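Local atomic coordinates of 5' nucleotidase family protein (Staphylococcus aureus subsp. aureus, PDB entry 4Q7F), a protein that belongs to the 5'-nucleotidase family, joining a metal-binding calcineurin-like phosphoesterase domain to a C-terminal domain that helps form a ligand pocket. Residues K401-E405 / Y437-Y442; H431-D435 / N476-V480. All blocks are in the same frame, centred on the assembly; numbering follows the deposited sequence.

In the fold
Both contacts belong to the C-terminal domain, on the same side of the chain's centre, with their own centres about 14 Å apart. Their segments alternate along the chain: 401-405 comes first, then 431-435, 437-442 and finally 476-480. The chain through strand 435-438 joins them directly, since Asp435 serves interaction 2 and Tyr437, two residues on, serves interaction 1. Interaction 1 is apolar core packing, and its Tyr437 side chain lies about 13 Å from the bound 3D1. Interaction 2 borders the pocket itself: Phe432 and Tyr477 touch 3D1, and their side chains lie about 9 Å from the manganese and magnesium ions, respectively.

Interaction 1: residues K401-E405 / Y437-Y442; sequences KEAIE and YGGVSY
One face of the Tyr437 ring is covered by Ile404, whose CG1 sits 3.7 Å from the ring centroid and only 10° off its normal, a CH-pi contact. In-plane at the edge of the same ring lies the hydroxyl of Tyr442. The Tyr442 ring in turn offers a face to the other branch of Ile404, with CG2 4.2 Å from its centroid in a second, more slanted CH-pi contact; Phe523 also meets this ring, nearly parallel to it. The branched isoleucine suits its place because CG2 stands anti to the backbone N while CG1 lies beside that N (chi1 -60°), which sends one branch to each tyrosine. Its CD1 extends to Val440 CG1 at 4.3 Å. Next to it, the small Ala403 lets the phenol end of Tyr437 come close to the helix, CB lying 3.6 Å from OH, and that hydroxyl is hydrogen-bonded to Ser407 further along helix 397-408. Across the turn, Tyr437 N donates to Tyr442 OH at 3.2 Å, nearly straight at 166°, and Gly439 has a positive phi, where a side chain would jam against Gly438 O. Helix 397-408 thus packs on two consecutive strands by buried apolar contact, while the tyrosines' polar ends find hydrogen-bonding partners within the core.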
loop_
_atom_site.group_PDB
_atom_site.type_symbol
_atom_site.label_atom_id
_atom_site.label_comp_id
_atom_site.label_asym_id
_atom_site.label_seq_id
_atom_site.Cartn_x
_atom_site.Cartn_y
_atom_site.Cartn_z
ATOM N N LYS A 401 21.770 6.411 14.649
ATOM C CA LYS A 401 21.233 7.732 14.944
ATOM C C LYS A 401 20.500 8.314 13.742
ATOM O O LYS A 401 19.515 8.999 13.920
ATOM C CB LYS A 401 22.317 8.699 15.409
ATOM C CG LYS A 401 21.787 10.094 15.703
ATOM C CD LYS A 401 22.866 10.945 16.360
ATOM C CE LYS A 401 22.383 12.352 16.645
ATOM N NZ LYS A 401 22.152 13.136 15.409
ATOM N N GLU A 402 21.013 8.097 12.537
ATOM C CA GLU A 402 20.367 8.606 11.329
ATOM C C GLU A 402 18.972 8.015 11.163
ATOM O O GLU A 402 18.055 8.675 10.689
ATOM C CB GLU A 402 21.180 8.256 10.076
ATOM C CG GLU A 402 22.442 9.049 9.930
ATOM C CD GLU A 402 23.202 8.690 8.667
ATOM O OE1 GLU A 402 22.634 8.023 7.775
ATOM O OE2 GLU A 402 24.373 9.068 8.588
ATOM N N ALA A 403 18.829 6.749 11.528
ATOM C CA ALA A 403 17.537 6.084 11.426
ATOM C C ALA A 403 16.598 6.684 12.480
ATOM O O ALA A 403 15.488 7.003 12.175
ATOM C CB ALA A 403 17.684 4.591 11.635
ATOM N N ILE A 404 17.078 6.914 13.704
ATOM C CA ILE A 404 16.180 7.473 14.732
ATOM C C ILE A 404 15.826 8.918 14.348
ATOM O O ILE A 404 14.730 9.362 14.623
ATOM C CB ILE A 404 16.755 7.372 16.163
ATOM C CG1 ILE A 404 17.012 5.910 16.529
ATOM C CG2 ILE A 404 15.768 7.925 17.172
ATOM C CD1 ILE A 404 17.786 5.695 17.823
ATOM N N GLU A 405 16.744 9.642 13.706
ATOM C CA GLU A 405 16.449 11.013 13.279
ATOM C C GLU A 405 15.363 10.991 12.167
ATOM O O GLU A 405 14.531 11.893 12.072
ATOM C CB GLU A 405 17.711 11.703 12.778
ATOM C CG GLU A 405 18.760 12.011 13.851
ATOM C CD GLU A 405 18.392 13.166 14.768
ATOM O OE1 GLU A 405 17.283 13.694 14.634
ATOM O OE2 GLU A 405 19.220 13.570 15.661
ATOM N N TYR A 437 11.729 2.245 18.640
ATOM C CA TYR A 437 12.897 1.394 18.822
ATOM C C TYR A 437 13.001 0.762 20.196
ATOM O O TYR A 437 12.606 1.340 21.200
ATOM C CB TYR A 437 14.186 2.209 18.569
ATOM C CG TYR A 437 14.261 2.803 17.182
ATOM C CD1 TYR A 437 13.552 3.953 16.857
ATOM C CD2 TYR A 437 15.091 2.240 16.205
ATOM C CE1 TYR A 437 13.619 4.507 15.586
ATOM C CE2 TYR A 437 15.151 2.774 14.930
ATOM C CZ TYR A 437 14.416 3.901 14.631
ATOM O OH TYR A 437 14.509 4.425 13.392
ATOM N N GLY A 438 13.554 -0.435 20.216
ATOM C CA GLY A 438 13.797 -1.173 21.455
ATOM C C GLY A 438 15.266 -1.537 21.594
ATOM O O GLY A 438 15.978 -1.798 20.596
ATOM N N GLY A 439 15.742 -1.561 22.837
ATOM C CA GLY A 439 17.112 -1.906 23.085
ATOM C C GLY A 439 17.979 -0.680 23.163
ATOM O O GLY A 439 19.112 -0.767 23.614
ATOM N N VAL A 440 17.437 0.458 22.725
ATOM C CA VAL A 440 18.139 1.720 22.767
ATOM C C VAL A 440 17.189 2.750 23.357
ATOM O O VAL A 440 16.021 2.794 22.982
ATOM C CB VAL A 440 18.627 2.171 21.364
ATOM C CG1 VAL A 440 17.489 2.299 20.373
ATOM C CG2 VAL A 440 19.383 3.481 21.426
ATOM N N SER A 441 17.684 3.533 24.317
ATOM C CA SER A 441 16.915 4.594 24.923
ATOM C C SER A 441 17.388 5.897 24.290
ATOM O O SER A 441 18.551 6.013 23.895
ATOM C CB SER A 441 17.064 4.618 26.455
ATOM O OG SER A 441 18.373 4.930 26.826
ATOM N N TYR A 442 16.485 6.868 24.211
ATOM C CA TYR A 442 16.749 8.147 23.533
ATOM C C TYR A 442 15.711 9.209 23.854
ATOM O O TYR A 442 14.622 8.932 24.356
ATOM C CB TYR A 442 16.801 7.930 22.009
ATOM C CG TYR A 442 15.584 7.211 21.444
ATOM C CD1 TYR A 442 15.466 5.823 21.538
ATOM C CD2 TYR A 442 14.561 7.906 20.785
ATOM C CE1 TYR A 442 14.350 5.156 21.024
ATOM C CE2 TYR A 442 13.453 7.240 20.273
ATOM C CZ TYR A 442 13.354 5.862 20.391
ATOM O OH TYR A 442 12.245 5.195 19.872
#

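Interaction 2: residues H431-D435 / N476-V480; sequences HFNYD and NYRAV. With 3D1 ((2R,3S,5R)-5-(6-amino-9H-purin-9-yl)-tetrahydro-2-(hydroxymethyl)furan-3-ol), chain D.
A buried salt bridge, Arg478 with Asp435, ties the short helix 476-479 to the loop leading into strand 435-438, beside the 3D1 pocket. The arginine grips the carboxylate side-on: NE meets OD2 on its syn side at 2.7 Å, almost straight at 174°, whereas NH2 reaches OD1 at 3.0 Å from above the carboxylate plane. The two groups are accordingly twisted, their planes 39° apart. NH2 also donates to Phe432 O, at 2.9 Å, in the carbonyl plane on a lone pair. A bend at chi2 shapes the arginine chain that carries the guanidinium to these acceptors. Tyr477 and Phe432 face the ligand. Tyr477, with CG anti to the backbone N (chi1 -176°), lays a ring face against the purine, 3D1 C5 lying 3.4 Å from the ring plane, over its centre, while Phe432 brings a ring face to C8, 3.6 Å from its CD1. Trp170, from the calcineurin-like phosphoesterase domain, meets the Tyr477 ring nearly parallel. Water 2 links Asn433 OD1 with Tyr477 OH. Long and multivalent, arginine can satisfy both a carboxylate and a carbonyl; its charge is probably balanced by Asp435, and the three hydrogen bonds hold the two pocket-lining segments together.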
loop_
_atom_site.group_PDB
_atom_site.type_symbol
_atom_site.label_atom_id
_atom_site.label_comp_id
_atom_site.label_asym_id
_atom_site.label_seq_id
_atom_site.Cartn_x
_atom_site.Cartn_y
_atom_site.Cartn_z
ATOM N N HIS A 431 1.829 7.237 8.721
ATOM C CA HIS A 431 2.196 6.931 10.108
ATOM C C HIS A 431 3.073 5.691 10.183
ATOM O O HIS A 431 3.857 5.527 11.124
ATOM C CB HIS A 431 0.966 6.720 10.996
ATOM C CG HIS A 431 -0.014 7.848 10.960
ATOM N ND1 HIS A 431 0.178 9.025 11.652
ATOM C CD2 HIS A 431 -1.205 7.973 10.327
ATOM C CE1 HIS A 431 -0.846 9.830 11.435
ATOM N NE2 HIS A 431 -1.698 9.213 10.635
ATOM N N PHE A 432 2.905 4.817 9.204
ATOM C CA PHE A 432 3.683 3.601 9.115
ATOM C C PHE A 432 5.177 3.857 8.829
ATOM O O PHE A 432 5.963 2.922 8.793
ATOM C CB PHE A 432 3.087 2.655 8.071
ATOM C CG PHE A 432 2.781 3.304 6.741
ATOM C CD1 PHE A 432 3.797 3.733 5.900
ATOM C CD2 PHE A 432 1.458 3.427 6.303
ATOM C CE1 PHE A 432 3.515 4.316 4.674
ATOM C CE2 PHE A 432 1.168 3.998 5.066
ATOM C CZ PHE A 432 2.202 4.439 4.246
ATOM N N ASN A 433 5.547 5.120 8.628
ATOM C CA ASN A 433 6.934 5.492 8.412
ATOM C C ASN A 433 7.592 6.007 9.678
ATOM O O ASN A 433 8.682 6.527 9.608
ATOM C CB ASN A 433 7.101 6.484 7.261
ATOM C CG ASN A 433 6.986 5.820 5.905
ATOM O OD1 ASN A 433 7.061 4.592 5.789
ATOM N ND2 ASN A 433 6.805 6.621 4.872
ATOM N N TYR A 434 6.902 5.887 10.814
ATOM C CA TYR A 434 7.463 6.224 12.112
ATOM C C TYR A 434 7.800 4.944 12.854
ATOM O O TYR A 434 6.944 4.088 13.031
ATOM C CB TYR A 434 6.478 7.028 12.957
ATOM C CG TYR A 434 6.986 7.267 14.382
ATOM C CD1 TYR A 434 8.057 8.101 14.625
ATOM C CD2 TYR A 434 6.358 6.673 15.468
ATOM C CE1 TYR A 434 8.511 8.307 15.909
ATOM C CE2 TYR A 434 6.787 6.890 16.758
ATOM C CZ TYR A 434 7.868 7.701 16.979
ATOM O OH TYR A 434 8.253 7.924 18.283
ATOM N N ASP A 435 9.019 4.832 13.352
ATOM C CA ASP A 435 9.412 3.607 14.066
ATOM C C ASP A 435 9.660 3.878 15.507
ATOM O O ASP A 435 10.154 4.971 15.891
ATOM C CB ASP A 435 10.666 2.960 13.456
ATOM C CG ASP A 435 10.404 2.258 12.131
ATOM O OD1 ASP A 435 9.269 1.812 11.890
ATOM O OD2 ASP A 435 11.369 2.089 11.336
ATOM N N ASN A 476 11.690 -6.333 6.365
ATOM C CA ASN A 476 12.278 -6.349 5.020
ATOM C C ASN A 476 12.022 -5.072 4.231
ATOM O O ASN A 476 12.841 -4.688 3.376
ATOM C CB ASN A 476 11.815 -7.545 4.211
ATOM C CG ASN A 476 10.366 -7.472 3.852
ATOM O OD1 ASN A 476 9.498 -7.624 4.704
ATOM N ND2 ASN A 476 10.089 -7.262 2.582
ATOM N N TYR A 477 10.906 -4.417 4.536
ATOM C CA TYR A 477 10.529 -3.152 3.886
ATOM C C TYR A 477 11.593 -2.133 4.230
ATOM O O TYR A 477 12.173 -1.497 3.351
ATOM C CB TYR A 477 9.153 -2.693 4.409
ATOM C CG TYR A 477 8.567 -1.455 3.787
ATOM C CD1 TYR A 477 7.876 -1.529 2.580
ATOM C CD2 TYR A 477 8.640 -0.230 4.434
ATOM C CE1 TYR A 477 7.317 -0.410 2.006
ATOM C CE2 TYR A 477 8.072 0.911 3.879
ATOM C CZ TYR A 477 7.406 0.806 2.662
ATOM O OH TYR A 477 6.822 1.906 2.101
ATOM N N ARG A 478 11.847 -1.978 5.525
ATOM C CA ARG A 478 12.896 -1.068 5.965
ATOM C C ARG A 478 14.286 -1.432 5.418
ATOM O O ARG A 478 15.036 -0.539 5.042
ATOM C CB ARG A 478 12.959 -1.028 7.475
ATOM C CG ARG A 478 11.828 -0.276 8.102
ATOM C CD ARG A 478 11.988 1.229 7.968
ATOM N NE ARG A 478 10.915 1.857 8.720
ATOM C CZ ARG A 478 9.744 2.251 8.230
ATOM N NH1 ARG A 478 9.445 2.161 6.928
ATOM N NH2 ARG A 478 8.860 2.752 9.066
ATOM N N ALA A 479 14.622 -2.730 5.387
ATOM C CA ALA A 479 15.920 -3.209 4.922
ATOM C C ALA A 479 16.321 -2.719 3.531
ATOM O O ALA A 479 17.516 -2.488 3.285
ATOM C CB ALA A 479 16.002 -4.736 5.000
ATOM N N VAL A 480 15.356 -2.559 2.627
ATOM C CA VAL A 480 15.651 -2.038 1.294
ATOM C C VAL A 480 15.366 -0.526 1.161
ATOM O O VAL A 480 15.339 0.011 0.060
ATOM C CB VAL A 480 14.909 -2.827 0.191
ATOM C CG1 VAL A 480 15.433 -4.266 0.156
ATOM C CG2 VAL A 480 13.421 -2.796 0.417
HETATM O "O5'" 3D1 D . 4.629 3.784 -0.727
HETATM C "C5'" 3D1 D . 4.763 2.719 0.210
HETATM C "C4'" 3D1 D . 3.836 1.570 -0.149
HETATM O "O4'" 3D1 D . 4.226 0.469 0.658
HETATM C "C1'" 3D1 D . 3.228 0.144 1.631
HETATM N N9 3D1 D . 3.889 -0.142 2.934
HETATM C C4 3D1 D . 4.367 -1.344 3.224
HETATM N N3 3D1 D . 4.410 -2.518 2.554
HETATM C C2 3D1 D . 4.976 -3.603 3.115
HETATM N N1 3D1 D . 5.537 -3.584 4.354
HETATM C C6 3D1 D . 5.562 -2.474 5.125
HETATM N N6 3D1 D . 6.138 -2.498 6.359
HETATM C C5 3D1 D . 4.965 -1.241 4.566
HETATM N N7 3D1 D . 4.777 0.031 4.971
HETATM C C8 3D1 D . 4.136 0.696 3.976
HETATM C "C2'" 3D1 D . 2.218 1.283 1.615
HETATM C "C3'" 3D1 D . 2.364 1.776 0.187
HETATM O "O3'" 3D1 D . 1.543 0.952 -0.667
HETATM O O HOH W 1 6.386 1.383 6.698
HETATM O O HOH W 2 6.459 4.331 2.981
#